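Local atomic coordinates of acetylxylan esterase / glucomannan deacetylase (Cellvibrio japonicus, PDB entry 2W9X), a protein that removes acetyl groups from plant cell wall polysaccharides, deacetylating xylan and, with a strong preference, glucomannan. Residues B[144-149]-B[235-240]. Sequence-based numbering, arbitrary orientation.
Sequences QIEFIG and WKPQVI
Gln144 and Gln238 exchange bonds where two parallel strands begin to pair, and they illustrate how the ragged start of a sheet can be tied by side-chain amides. The backbone N of Gln144 donates to Gln238 OE1 at 2.9 Å, in the carbonyl plane of that amide; the bend at chi2 (100°) brings the Gln238 carboxamide back to this N-H, while its NE2 is bonded to Lys142 O. In return Gln238 N reaches Gln144 O, though only weakly. The side chain of Gln144, extended beyond CG, passes alongside the Trp235 indole, with CD 3.6 Å from Trp235 CE3 and the amide turned 33° from the ring. Its OE1 accepts the Lys236 N-H at 2.8 Å and its NE2 donates to His234 O, so one amide ties the backbone on both sides of Trp235 in sequence.

Regular pairing starts at the Ile145-Val239 bridge, where Glu146 N donates to Val239 O at 2.9 Å; the CA of Ile145 makes a C-H...O contact with the same carbonyl. Trp235 NE1 gives Glu146 OE1 a nearly straight bond (2.9 Å, 173°), meeting it from above the carboxylate plane but within the indole plane. Tyr219 and Asn195 bond to OE2, so the buried carboxylate is gripped at both oxygens, which probably favours its charged form. Ile145 O lies at the indole edge, and Pro237 CD lies over one face of the ring, toward its rim. Ile145 CD1 rests beside Val239 CG1, and farther along, on the face that bears Glu146, Ile148 CD1 meets Ile240 CG2 at 3.6 Å.

In the parallel sheet of this SGNH-type hydrolase, strand 144-149, which leads to Ser151, the probable nucleophile, runs between strands 191-196 and 239-243; helix 180-187 packs on the face carrying Ile145 and Phe147.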
loop_
_atom_site.group_PDB
_atom_site.type_symbol
_atom_site.label_atom_id
_atom_site.label_comp_id
_atom_site.label_asym_id
_atom_site.label_seq_id
_atom_site.Cartn_x
_atom_site.Cartn_y
_atom_site.Cartn_z
ATOM N N GLN B 144 11.098 15.997 0.088
ATOM C CA GLN B 144 10.353 16.510 -1.052
ATOM C C GLN B 144 9.158 15.602 -1.326
ATOM O O GLN B 144 9.284 14.366 -1.338
ATOM C CB GLN B 144 11.242 16.582 -2.292
ATOM C CG GLN B 144 12.396 17.568 -2.220
ATOM C CD GLN B 144 13.193 17.591 -3.510
ATOM O OE1 GLN B 144 13.132 16.647 -4.311
ATOM N NE2 GLN B 144 13.938 18.666 -3.724
ATOM N N ILE B 145 7.994 16.224 -1.526
ATOM C CA ILE B 145 6.744 15.515 -1.781
ATOM C C ILE B 145 5.967 16.210 -2.907
ATOM O O ILE B 145 5.903 17.443 -2.971
ATOM C CB ILE B 145 5.853 15.387 -0.496
ATOM C CG1 ILE B 145 4.612 14.510 -0.776
ATOM C CG2 ILE B 145 5.494 16.777 0.068
ATOM C CD1 ILE B 145 3.943 13.913 0.498
ATOM N N GLU B 146 5.391 15.408 -3.799
ATOM C CA GLU B 146 4.623 15.936 -4.913
ATOM C C GLU B 146 3.197 15.427 -4.875
ATOM O O GLU B 146 2.969 14.224 -4.667
ATOM C CB GLU B 146 5.289 15.571 -6.250
ATOM C CG GLU B 146 4.432 15.900 -7.466
ATOM C CD GLU B 146 5.202 15.867 -8.770
ATOM O OE1 GLU B 146 6.441 15.731 -8.717
ATOM O OE2 GLU B 146 4.570 15.999 -9.843
ATOM N N PHE B 147 2.243 16.337 -5.077
ATOM C CA PHE B 147 0.822 15.979 -5.198
ATOM C C PHE B 147 0.337 16.224 -6.604
ATOM O O PHE B 147 0.446 17.330 -7.127
ATOM C CB PHE B 147 -0.042 16.756 -4.194
ATOM C CG PHE B 147 0.194 16.340 -2.769
ATOM C CD1 PHE B 147 -0.650 15.434 -2.155
ATOM C CD2 PHE B 147 1.304 16.819 -2.064
ATOM C CE1 PHE B 147 -0.438 15.031 -0.813
ATOM C CE2 PHE B 147 1.533 16.417 -0.734
ATOM C CZ PHE B 147 0.657 15.514 -0.112
ATOM N N ILE B 148 -0.184 15.165 -7.212
ATOM C CA ILE B 148 -0.687 15.215 -8.582
ATOM C C ILE B 148 -2.171 14.924 -8.497
ATOM O O ILE B 148 -2.588 13.979 -7.813
ATOM C CB ILE B 148 0.007 14.171 -9.501
ATOM C CG1 ILE B 148 1.545 14.294 -9.431
ATOM C CG2 ILE B 148 -0.484 14.330 -10.929
ATOM C CD1 ILE B 148 2.312 13.183 -10.220
ATOM N N GLY B 149 -2.990 15.729 -9.168
ATOM C CA GLY B 149 -4.427 15.515 -9.038
ATOM C C GLY B 149 -5.351 16.483 -9.728
ATOM O O GLY B 149 -4.981 17.125 -10.707
ATOM N N TRP B 235 14.577 18.536 -8.279
ATOM C CA TRP B 235 13.255 18.055 -7.870
ATOM C C TRP B 235 13.148 16.547 -8.085
ATOM O O TRP B 235 12.934 16.080 -9.200
ATOM C CB TRP B 235 12.112 18.792 -8.591
ATOM C CG TRP B 235 10.764 18.340 -8.088
ATOM C CD1 TRP B 235 9.821 17.614 -8.772
ATOM C CD2 TRP B 235 10.244 18.531 -6.770
ATOM N NE1 TRP B 235 8.729 17.373 -7.960
ATOM C CE2 TRP B 235 8.965 17.923 -6.728
ATOM C CE3 TRP B 235 10.725 19.175 -5.622
ATOM C CZ2 TRP B 235 8.172 17.932 -5.577
ATOM C CZ3 TRP B 235 9.928 19.183 -4.479
ATOM C CH2 TRP B 235 8.672 18.565 -4.468
ATOM N N LYS B 236 13.321 15.793 -7.006
ATOM C CA LYS B 236 13.219 14.340 -7.060
ATOM C C LYS B 236 12.473 13.882 -5.821
ATOM O O LYS B 236 13.098 13.384 -4.881
ATOM C CB LYS B 236 14.606 13.679 -7.111
ATOM C CG LYS B 236 15.445 14.012 -8.327
ATOM C CD LYS B 236 15.051 13.207 -9.563
ATOM C CE LYS B 236 15.336 14.022 -10.814
ATOM N NZ LYS B 236 15.401 13.180 -12.027
ATOM N N PRO B 237 11.136 14.056 -5.806
ATOM C CA PRO B 237 10.340 13.738 -4.625
ATOM C C PRO B 237 10.462 12.280 -4.202
ATOM O O PRO B 237 10.365 11.374 -5.039
ATOM C CB PRO B 237 8.900 14.077 -5.064
ATOM C CG PRO B 237 8.929 14.026 -6.527
ATOM C CD PRO B 237 10.286 14.549 -6.904
ATOM N N GLN B 238 10.679 12.061 -2.904
ATOM C CA GLN B 238 10.685 10.717 -2.350
ATOM C C GLN B 238 9.278 10.141 -2.334
ATOM O O GLN B 238 9.106 8.921 -2.381
ATOM C CB GLN B 238 11.258 10.691 -0.929
ATOM C CG GLN B 238 12.730 11.067 -0.828
ATOM C CD GLN B 238 12.937 12.496 -0.375
ATOM O OE1 GLN B 238 12.068 13.356 -0.546
ATOM N NE2 GLN B 238 14.086 12.756 0.229
ATOM N N VAL B 239 8.281 11.024 -2.243
ATOM C CA VAL B 239 6.864 10.632 -2.202
ATOM C C VAL B 239 6.060 11.364 -3.265
ATOM O O VAL B 239 6.179 12.592 -3.432
ATOM C CB VAL B 239 6.208 10.852 -0.804
ATOM C CG1 VAL B 239 4.758 10.330 -0.792
ATOM C CG2 VAL B 239 7.018 10.174 0.274
ATOM N N ILE B 240 5.263 10.589 -4.006
ATOM C CA ILE B 240 4.343 11.137 -5.001
ATOM C C ILE B 240 2.911 10.637 -4.745
ATOM O O ILE B 240 2.657 9.425 -4.763
ATOM C CB ILE B 240 4.782 10.806 -6.451
ATOM C CG1 ILE B 240 6.216 11.298 -6.705
ATOM C CG2 ILE B 240 3.788 11.407 -7.440
ATOM C CD1 ILE B 240 6.816 10.937 -8.107
#